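Local coordinates for c-di-GMP synthase (Capnocytophaga granulosa, PDB 6WT9), which makes the second messenger 3',3'-c-di-GMP from two GTP in a CBASS antiphage defence system, a signal that activates effectors leading to abortive infection, at residues 260-270 and 329-339; 274-282 and 294-302. All blocks are in the same frame, centred on the assembly; numbering follows the deposited sequence.

Contact 1. Residues 260-270 and 329-339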
loop_
_atom_site.group_PDB
_atom_site.type_symbol
_atom_site.label_atom_id
_atom_site.label_comp_id
_atom_site.label_asym_id
_atom_site.label_seq_id
_atom_site.Cartn_x
_atom_site.Cartn_y
_atom_site.Cartn_z
ATOM N N SER A 260 11.869 10.160 5.956
ATOM C CA SER A 260 12.150 10.622 7.306
ATOM C C SER A 260 13.431 9.991 7.834
ATOM O O SER A 260 13.670 8.794 7.653
ATOM C CB SER A 260 10.984 10.289 8.237
ATOM O OG SER A 260 11.263 10.684 9.568
ATOM N N ASP A 261 14.260 10.806 8.490
ATOM C CA ASP A 261 15.438 10.268 9.161
ATOM C C ASP A 261 15.091 9.547 10.455
ATOM O O ASP A 261 15.964 8.889 11.031
ATOM C CB ASP A 261 16.449 11.380 9.436
ATOM C CG ASP A 261 17.369 11.631 8.258
ATOM O OD1 ASP A 261 17.680 10.664 7.530
ATOM O OD2 ASP A 261 17.782 12.793 8.059
ATOM N N GLU A 262 13.854 9.659 10.922
ATOM C CA GLU A 262 13.370 8.882 12.048
ATOM C C GLU A 262 12.777 7.567 11.554
ATOM O O GLU A 262 12.449 7.409 10.376
ATOM C CB GLU A 262 12.323 9.670 12.834
ATOM C CG GLU A 262 12.797 11.035 13.298
ATOM C CD GLU A 262 13.634 10.970 14.561
ATOM O OE1 GLU A 262 13.815 9.859 15.103
ATOM O OE2 GLU A 262 14.107 12.033 15.017
ATOM N N LYS A 263 12.644 6.617 12.473
ATOM C CA LYS A 263 12.096 5.300 12.155
ATOM C C LYS A 263 10.604 5.324 12.474
ATOM O O LYS A 263 10.178 5.009 13.584
ATOM C CB LYS A 263 12.832 4.204 12.917
ATOM C CG LYS A 263 14.261 3.993 12.440
ATOM C CD LYS A 263 14.918 2.812 13.135
ATOM C CE LYS A 263 15.038 3.046 14.631
ATOM N NZ LYS A 263 15.745 1.925 15.309
ATOM N N ILE A 264 9.808 5.710 11.480
ATOM C CA ILE A 264 8.354 5.742 11.602
ATOM C C ILE A 264 7.850 4.347 11.250
ATOM O O ILE A 264 7.669 4.014 10.078
ATOM C CB ILE A 264 7.732 6.812 10.706
ATOM C CG1 ILE A 264 8.316 8.189 11.031
ATOM C CG2 ILE A 264 6.216 6.820 10.860
ATOM C CD1 ILE A 264 7.830 9.290 10.109
ATOM N N GLU A 265 7.620 3.527 12.272
ATOM C CA GLU A 265 7.182 2.147 12.066
ATOM C C GLU A 265 5.655 2.067 12.011
ATOM O O GLU A 265 4.997 1.399 12.806
ATOM C CB GLU A 265 7.754 1.244 13.153
ATOM C CG GLU A 265 9.256 1.046 13.045
ATOM C CD GLU A 265 9.799 0.104 14.098
ATOM O OE1 GLU A 265 9.040 -0.263 15.019
ATOM O OE2 GLU A 265 10.986 -0.273 14.002
ATOM N N LEU A 266 5.099 2.781 11.038
ATOM C CA LEU A 266 3.681 2.717 10.711
ATOM C C LEU A 266 3.541 2.025 9.363
ATOM O O LEU A 266 4.089 2.498 8.361
ATOM C CB LEU A 266 3.060 4.112 10.666
ATOM C CG LEU A 266 3.075 4.927 11.958
ATOM C CD1 LEU A 266 2.532 6.323 11.703
ATOM C CD2 LEU A 266 2.271 4.222 13.037
ATOM N N SER A 267 2.822 0.908 9.343
ATOM C CA SER A 267 2.639 0.169 8.107
ATOM C C SER A 267 1.706 0.928 7.167
ATOM O O SER A 267 1.053 1.907 7.545
ATOM C CB SER A 267 2.080 -1.222 8.393
ATOM O OG SER A 267 0.806 -1.136 9.008
ATOM N N SER A 268 1.658 0.468 5.913
ATOM C CA SER A 268 0.675 1.001 4.976
ATOM C C SER A 268 -0.739 0.736 5.469
ATOM O O SER A 268 -1.636 1.562 5.266
ATOM C CB SER A 268 0.882 0.387 3.590
ATOM O OG SER A 268 2.227 0.535 3.168
ATOM N N PHE A 269 -0.946 -0.413 6.116
ATOM C CA PHE A 269 -2.201 -0.704 6.801
ATOM C C PHE A 269 -2.598 0.438 7.731
ATOM O O PHE A 269 -3.746 0.893 7.723
ATOM C CB PHE A 269 -2.041 -2.017 7.575
ATOM C CG PHE A 269 -3.321 -2.585 8.112
ATOM C CD1 PHE A 269 -4.096 -3.434 7.337
ATOM C CD2 PHE A 269 -3.729 -2.308 9.407
ATOM C CE1 PHE A 269 -5.267 -3.975 7.833
ATOM C CE2 PHE A 269 -4.898 -2.847 9.909
ATOM C CZ PHE A 269 -5.667 -3.685 9.120
ATOM N N ASP A 270 -1.646 0.926 8.530
ATOM C CA ASP A 270 -1.938 2.002 9.471
ATOM C C ASP A 270 -2.155 3.329 8.752
ATOM O O ASP A 270 -3.064 4.090 9.106
ATOM C CB ASP A 270 -0.804 2.130 10.491
ATOM C CG ASP A 270 -0.497 0.819 11.188
ATOM O OD1 ASP A 270 -1.448 0.136 11.624
ATOM O OD2 ASP A 270 0.699 0.471 11.293
ATOM N N LYS A 329 4.189 2.676 18.610
ATOM C CA LYS A 329 3.373 3.050 17.462
ATOM C C LYS A 329 2.880 4.488 17.588
ATOM O O LYS A 329 2.903 5.247 16.612
ATOM C CB LYS A 329 2.195 2.088 17.324
ATOM C CG LYS A 329 1.862 1.713 15.894
ATOM C CD LYS A 329 0.725 0.710 15.856
ATOM C CE LYS A 329 0.458 0.238 14.442
ATOM N NZ LYS A 329 -0.747 -0.632 14.362
ATOM N N LYS A 330 2.438 4.880 18.786
ATOM C CA LYS A 330 2.017 6.261 19.000
ATOM C C LYS A 330 3.196 7.217 18.882
ATOM O O LYS A 330 3.044 8.340 18.388
ATOM C CB LYS A 330 1.341 6.398 20.363
ATOM C CG LYS A 330 0.072 5.576 20.498
ATOM C CD LYS A 330 -0.554 5.733 21.873
ATOM C CE LYS A 330 -1.801 4.873 22.006
ATOM N NZ LYS A 330 -2.434 5.009 23.345
ATOM N N GLU A 331 4.380 6.789 19.326
ATOM C CA GLU A 331 5.575 7.604 19.126
ATOM C C GLU A 331 5.905 7.729 17.644
ATOM O O GLU A 331 6.381 8.778 17.191
ATOM C CB GLU A 331 6.755 7.008 19.893
ATOM C CG GLU A 331 7.922 7.963 20.060
ATOM C CD GLU A 331 7.576 9.155 20.936
ATOM O OE1 GLU A 331 6.759 8.996 21.870
ATOM O OE2 GLU A 331 8.116 10.254 20.688
ATOM N N SER A 332 5.655 6.668 16.874
ATOM C CA SER A 332 5.804 6.758 15.424
ATOM C C SER A 332 4.777 7.712 14.825
ATOM O O SER A 332 5.082 8.448 13.879
ATOM C CB SER A 332 5.681 5.370 14.797
ATOM O OG SER A 332 6.735 4.526 15.223
ATOM N N LEU A 333 3.556 7.714 15.364
ATOM C CA LEU A 333 2.559 8.686 14.927
ATOM C C LEU A 333 3.010 10.108 15.236
ATOM O O LEU A 333 2.780 11.027 14.440
ATOM C CB LEU A 333 1.213 8.393 15.591
ATOM C CG LEU A 333 0.078 9.386 15.318
ATOM C CD1 LEU A 333 -0.246 9.444 13.835
ATOM C CD2 LEU A 333 -1.157 9.025 16.125
ATOM N N LYS A 334 3.655 10.308 16.388
ATOM C CA LYS A 334 4.157 11.633 16.736
ATOM C C LYS A 334 5.249 12.082 15.773
ATOM O O LYS A 334 5.261 13.242 15.343
ATOM C CB LYS A 334 4.679 11.643 18.173
ATOM C CG LYS A 334 3.611 11.453 19.238
ATOM C CD LYS A 334 4.233 11.420 20.626
ATOM C CE LYS A 334 3.182 11.207 21.703
ATOM N NZ LYS A 334 3.783 11.177 23.065
HETATM N N MSE A 335 6.167 11.184 15.421
HETATM C CA MSE A 335 7.259 11.529 14.516
HETATM C C MSE A 335 6.740 11.855 13.121
HETATM O O MSE A 335 7.292 12.712 12.430
HETATM C CB MSE A 335 8.286 10.397 14.438
HETATM C CG MSE A 335 8.977 10.083 15.756
HETATM SE SE MSE A 335 9.393 11.664 16.819
HETATM C CE MSE A 335 10.615 12.572 15.612
ATOM N N LEU A 336 5.676 11.164 12.706
ATOM C CA LEU A 336 5.045 11.487 11.430
ATOM C C LEU A 336 4.379 12.856 11.485
ATOM O O LEU A 336 4.373 13.593 10.492
ATOM C CB LEU A 336 4.034 10.403 11.055
ATOM C CG LEU A 336 3.351 10.526 9.694
ATOM C CD1 LEU A 336 4.380 10.530 8.573
ATOM C CD2 LEU A 336 2.351 9.397 9.501
ATOM N N LEU A 337 3.817 13.216 12.642
ATOM C CA LEU A 337 3.260 14.554 12.818
ATOM C C LEU A 337 4.340 15.623 12.691
ATOM O O LEU A 337 4.088 16.710 12.157
ATOM C CB LEU A 337 2.561 14.651 14.172
ATOM C CG LEU A 337 1.992 16.013 14.564
ATOM C CD1 LEU A 337 0.991 16.495 13.526
ATOM C CD2 LEU A 337 1.350 15.936 15.938
ATOM N N GLN A 338 5.550 15.332 13.181
ATOM C CA GLN A 338 6.660 16.267 13.013
ATOM C C GLN A 338 6.944 16.523 11.539
ATOM O O GLN A 338 7.128 17.673 11.124
ATOM C CB GLN A 338 7.917 15.730 13.701
ATOM C CG GLN A 338 7.702 15.170 15.098
ATOM C CD GLN A 338 7.490 16.244 16.144
ATOM O OE1 GLN A 338 7.645 17.435 15.870
ATOM N NE2 GLN A 338 7.136 15.827 17.355
ATOM N N GLU A 339 6.980 15.460 10.732
ATOM C CA GLU A 339 7.279 15.615 9.313
ATOM C C GLU A 339 6.211 16.440 8.606
ATOM O O GLU A 339 6.530 17.317 7.795
ATOM C CB GLU A 339 7.420 14.242 8.657
ATOM C CG GLU A 339 8.502 13.365 9.275
ATOM C CD GLU A 339 9.901 13.886 9.008
ATOM O OE1 GLU A 339 10.097 14.574 7.985
ATOM O OE2 GLU A 339 10.806 13.607 9.823
HETATM O O HOH W 1 13.425 13.551 8.878
#

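Contact 2. Residues 274-282 and 294-302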
loop_
_atom_site.group_PDB
_atom_site.type_symbol
_atom_site.label_atom_id
_atom_site.label_comp_id
_atom_site.label_asym_id
_atom_site.label_seq_id
_atom_site.Cartn_x
_atom_site.Cartn_y
_atom_site.Cartn_z
ATOM N N ILE A 274 -5.528 5.800 8.821
ATOM C CA ILE A 274 -5.477 7.178 9.304
ATOM C C ILE A 274 -6.134 8.117 8.297
ATOM O O ILE A 274 -6.944 8.978 8.658
ATOM C CB ILE A 274 -4.023 7.589 9.599
ATOM C CG1 ILE A 274 -3.485 6.816 10.801
ATOM C CG2 ILE A 274 -3.923 9.088 9.834
ATOM C CD1 ILE A 274 -2.042 7.121 11.129
ATOM N N CYS A 275 -5.799 7.956 7.015
ATOM C CA CYS A 275 -6.374 8.818 5.987
ATOM C C CYS A 275 -7.842 8.489 5.746
ATOM O O CYS A 275 -8.665 9.395 5.568
ATOM C CB CYS A 275 -5.571 8.692 4.694
ATOM S SG CYS A 275 -3.844 9.197 4.851
ATOM N N TYR A 276 -8.185 7.199 5.740
ATOM C CA TYR A 276 -9.570 6.782 5.552
ATOM C C TYR A 276 -10.478 7.284 6.665
ATOM O O TYR A 276 -11.688 7.417 6.452
ATOM C CB TYR A 276 -9.640 5.253 5.463
ATOM C CG TYR A 276 -10.995 4.702 5.083
ATOM C CD1 TYR A 276 -11.416 4.697 3.759
ATOM C CD2 TYR A 276 -11.848 4.171 6.046
ATOM C CE1 TYR A 276 -12.650 4.189 3.403
ATOM C CE2 TYR A 276 -13.085 3.660 5.700
ATOM C CZ TYR A 276 -13.481 3.671 4.376
ATOM O OH TYR A 276 -14.711 3.164 4.022
ATOM N N ASN A 277 -9.922 7.570 7.844
ATOM C CA ASN A 277 -10.720 8.069 8.956
ATOM C C ASN A 277 -11.129 9.526 8.776
ATOM O O ASN A 277 -12.099 9.964 9.404
ATOM C CB ASN A 277 -9.946 7.897 10.264
ATOM C CG ASN A 277 -10.714 8.401 11.470
ATOM O OD1 ASN A 277 -10.555 9.549 11.881
ATOM N ND2 ASN A 277 -11.551 7.544 12.045
ATOM N N ILE A 278 -10.424 10.283 7.934
ATOM C CA ILE A 278 -10.749 11.690 7.735
ATOM C C ILE A 278 -12.097 11.812 7.039
ATOM O O ILE A 278 -12.347 11.166 6.012
ATOM C CB ILE A 278 -9.646 12.392 6.929
ATOM C CG1 ILE A 278 -8.297 12.250 7.635
ATOM C CG2 ILE A 278 -10.000 13.860 6.713
ATOM C CD1 ILE A 278 -7.130 12.790 6.835
ATOM N N GLU A 279 -12.972 12.649 7.593
ATOM C CA GLU A 279 -14.297 12.836 7.018
ATOM C C GLU A 279 -14.201 13.487 5.643
ATOM O O GLU A 279 -13.388 14.388 5.419
ATOM C CB GLU A 279 -15.161 13.687 7.949
ATOM C CG GLU A 279 -15.432 13.033 9.297
ATOM C CD GLU A 279 -16.254 13.909 10.226
ATOM O OE1 GLU A 279 -16.601 15.042 9.830
ATOM O OE2 GLU A 279 -16.553 13.464 11.354
ATOM N N LYS A 280 -15.042 13.015 4.718
ATOM C CA LYS A 280 -14.980 13.484 3.336
ATOM C C LYS A 280 -15.214 14.985 3.240
ATOM O O LYS A 280 -14.556 15.673 2.452
ATOM C CB LYS A 280 -16.008 12.739 2.485
ATOM C CG LYS A 280 -15.753 11.252 2.331
ATOM C CD LYS A 280 -17.029 10.534 1.922
ATOM C CE LYS A 280 -17.736 11.268 0.792
ATOM N NZ LYS A 280 -19.054 10.654 0.468
ATOM N N ASN A 281 -16.152 15.512 4.033
ATOM C CA ASN A 281 -16.519 16.921 3.940
ATOM C C ASN A 281 -15.392 17.863 4.339
ATOM O O ASN A 281 -15.509 19.069 4.102
ATOM C CB ASN A 281 -17.751 17.202 4.803
ATOM C CG ASN A 281 -17.530 16.865 6.263
ATOM O OD1 ASN A 281 -16.985 17.665 7.024
ATOM N ND2 ASN A 281 -17.955 15.673 6.664
ATOM N N LYS A 282 -14.311 17.355 4.932
ATOM C CA LYS A 282 -13.201 18.221 5.305
ATOM C C LYS A 282 -12.237 18.482 4.156
ATOM O O LYS A 282 -11.524 19.490 4.186
ATOM C CB LYS A 282 -12.439 17.622 6.489
ATOM C CG LYS A 282 -13.212 17.633 7.795
ATOM C CD LYS A 282 -12.313 17.243 8.954
ATOM C CE LYS A 282 -13.036 17.370 10.283
ATOM N NZ LYS A 282 -14.193 16.439 10.381
ATOM N N ILE A 294 -4.711 19.622 6.132
ATOM C CA ILE A 294 -5.752 18.691 6.550
ATOM C C ILE A 294 -5.136 17.446 7.176
ATOM O O ILE A 294 -5.637 16.927 8.181
ATOM C CB ILE A 294 -6.658 18.352 5.354
ATOM C CG1 ILE A 294 -7.445 19.596 4.942
ATOM C CG2 ILE A 294 -7.592 17.194 5.687
ATOM C CD1 ILE A 294 -8.135 19.469 3.618
ATOM N N LEU A 295 -4.039 16.950 6.602
ATOM C CA LEU A 295 -3.320 15.844 7.224
ATOM C C LEU A 295 -2.722 16.265 8.560
ATOM O O LEU A 295 -2.674 15.470 9.507
ATOM C CB LEU A 295 -2.230 15.327 6.285
ATOM C CG LEU A 295 -2.724 14.497 5.101
ATOM C CD1 LEU A 295 -1.587 14.175 4.148
ATOM C CD2 LEU A 295 -3.382 13.218 5.598
ATOM N N TYR A 296 -2.265 17.515 8.656
ATOM C CA TYR A 296 -1.741 18.012 9.924
ATOM C C TYR A 296 -2.821 18.015 10.999
ATOM O O TYR A 296 -2.587 17.573 12.131
ATOM C CB TYR A 296 -1.161 19.414 9.741
ATOM C CG TYR A 296 -0.724 20.062 11.034
ATOM C CD1 TYR A 296 0.502 19.751 11.608
ATOM C CD2 TYR A 296 -1.537 20.979 11.685
ATOM C CE1 TYR A 296 0.906 20.334 12.790
ATOM C CE2 TYR A 296 -1.142 21.570 12.868
ATOM C CZ TYR A 296 0.079 21.243 13.416
ATOM O OH TYR A 296 0.478 21.826 14.592
ATOM N N GLU A 297 -4.013 18.513 10.661
ATOM C CA GLU A 297 -5.094 18.568 11.642
ATOM C C GLU A 297 -5.493 17.174 12.106
ATOM O O GLU A 297 -5.743 16.955 13.298
ATOM C CB GLU A 297 -6.305 19.295 11.058
ATOM C CG GLU A 297 -7.425 19.502 12.065
ATOM C CD GLU A 297 -8.790 19.602 11.417
ATOM O OE1 GLU A 297 -9.772 19.141 12.034
ATOM O OE2 GLU A 297 -8.879 20.134 10.291
ATOM N N GLN A 298 -5.565 16.216 11.178
ATOM C CA GLN A 298 -5.914 14.850 11.552
ATOM C C GLN A 298 -4.853 14.240 12.460
ATOM O O GLN A 298 -5.172 13.663 13.506
ATOM C CB GLN A 298 -6.107 13.997 10.298
ATOM C CG GLN A 298 -6.147 12.492 10.562
ATOM C CD GLN A 298 -7.462 12.022 11.168
ATOM O OE1 GLN A 298 -8.342 12.824 11.482
ATOM N NE2 GLN A 298 -7.603 10.711 11.324
ATOM N N LEU A 299 -3.581 14.356 12.074
ATOM C CA LEU A 299 -2.512 13.775 12.882
ATOM C C LEU A 299 -2.401 14.469 14.234
ATOM O O LEU A 299 -2.178 13.815 15.258
ATOM C CB LEU A 299 -1.183 13.846 12.129
ATOM C CG LEU A 299 -0.799 12.640 11.264
ATOM C CD1 LEU A 299 -1.872 12.317 10.235
ATOM C CD2 LEU A 299 0.536 12.890 10.581
ATOM N N ASN A 300 -2.559 15.794 14.259
ATOM C CA ASN A 300 -2.515 16.511 15.528
ATOM C C ASN A 300 -3.681 16.110 16.424
ATOM O O ASN A 300 -3.519 15.965 17.640
ATOM C CB ASN A 300 -2.517 18.019 15.276
ATOM C CG ASN A 300 -2.102 18.814 16.497
ATOM O OD1 ASN A 300 -1.483 18.283 17.418
ATOM N ND2 ASN A 300 -2.435 20.097 16.507
ATOM N N GLU A 301 -4.863 15.911 15.835
ATOM C CA GLU A 301 -6.022 15.517 16.627
ATOM C C GLU A 301 -5.874 14.106 17.180
ATOM O O GLU A 301 -6.348 13.825 18.286
ATOM C CB GLU A 301 -7.294 15.630 15.787
ATOM C CG GLU A 301 -8.578 15.432 16.577
ATOM C CD GLU A 301 -9.820 15.664 15.740
ATOM O OE1 GLU A 301 -9.685 15.924 14.525
ATOM O OE2 GLU A 301 -10.935 15.587 16.299
ATOM N N LEU A 302 -5.226 13.207 16.434
ATOM C CA LEU A 302 -4.990 11.859 16.944
ATOM C C LEU A 302 -4.026 11.876 18.123
ATOM O O LEU A 302 -4.240 11.176 19.119
ATOM C CB LEU A 302 -4.457 10.960 15.829
ATOM C CG LEU A 302 -5.448 10.524 14.746
ATOM C CD1 LEU A 302 -4.712 9.958 13.542
ATOM C CD2 LEU A 302 -6.427 9.500 15.301
#

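Contact 1. Residues 260-270 and 329-339
Ser-332, buried near the start of helix 327-347, turns its hydroxyl to the loop beside it and takes the backbone N-H of Glu-265, with N to OG at 3.2 Å and an angle of 147° at the hydrogen; the same OG also bonds Asp-328 O one turn earlier. Glu-265 is the centre of an inverse gamma turn, in a loop that runs antiparallel along the helix and ends in a capping box formed by Ser-267 and Asp-270 at the start of helix 268-276. On either side of Glu-265 an aliphatic residue reaches the helix. Ile-264 lays CD1 against the Leu-336 backbone, 3.8 Å from its CA, and Leu-266 fits CD1 against Leu-336 CD2 at 3.8 Å, its CD2 resting on Lys-329 CG. The methyl CE of selenomethionine Met-335 lies beside the poorly ordered Glu-262. At one end, Ser-260 OG gives its proton to Glu-339 OE2 (3.0 Å) from 63° out of the carboxylate plane, while accepting from Glu-262 N in an ST turn; Lys-4 pairs with Glu-339 OE1. At the other, Lys-329, extended beyond CG and bonded also to Ile-321 O, sets NZ 2.9 Å from Asp-270 OD1, above the carboxylate plane, while Ser-267 N and OG both donate to Asp-270 OD2 from one face.

Contact 2. Residues 274-282 and 294-302
Gln-298 and Ile-278 meet where the chain leaves helix 268-276 and passes alongside helix 291-304. The glutamine sends CG anti to its own backbone N (chi1 166°) and then bends at chi2, which lays its CB, CG and amide carbon against the isoleucine: Ile-278 CG1 is 3.6 Å from Gln-298 CD, and its CD1 packs on Gln-298 CB. The amide nitrogen turns to Asn-277. Gln-298 NE2 donates to Asn-277 OD1 at 3.2 Å, nearly straight at 161°; the acceptor lies close to the plane of the glutamine amide, whereas the donor is tilted out of the asparagine carbonyl plane and the two amides are 35° apart. Lys-308 supplies a second donor to Asn-277 OD1 and a weak bond to Gln-298 OE1, so this buried amide has polar partners for both its nitrogen and its oxygen. The same Ile-278 CD1 also meets Leu-295 CD2 at 4.0 Å, and Ile-278 CG2 faces Ile-294 CG2. Leu-295 CD2 also approaches Cys-275 SG, and Cys-275 touches Leu-246, Ile-250 and Leu-253 of helix 245-259 as well. One turn before Ile-278, Ile-274 points CG2 between two leucine methyls, 3.8 Å from Leu-299 CD1 and 3.9 Å from Leu-302 CD1. At the opposite end Lys-282, which like Ile-274 buries much surface here, brings its carbonyl O to 3.4 Å from Ile-294 CD1, while its NZ forms a salt bridge with Glu-279 OE1 within its own turn. A largely apolar interface with a buried glutamine amide in it joins two consecutive helices, helix-to-helix packing of the alpha-helical C-terminal part that follows the nucleotidyltransferase sheet.

In the fold
After the strands, the last of which ends at 226, helix 245-259 leads into the loop of 260-270, which is met by helix 327-347 much later in the sequence, so contact 1 closes a long loop whose ends are 59 residues apart. Inside it, helix 268-276 runs on into 274-282, and only 11 residues separate 274-282 from 294-302 of helix 291-304; contact 2 closes this shorter loop, nested within the first. Both contacts use helix 268-276, contact 1 its beginning and contact 2 its end. Their centres lie about 15 Å apart, and they touch directly: Leu-336 and Leu-337 pack on Leu-299, with Leu-337 also against Tyr-296. Helices 268-276, 291-304 and 327-347 are thereby tied together.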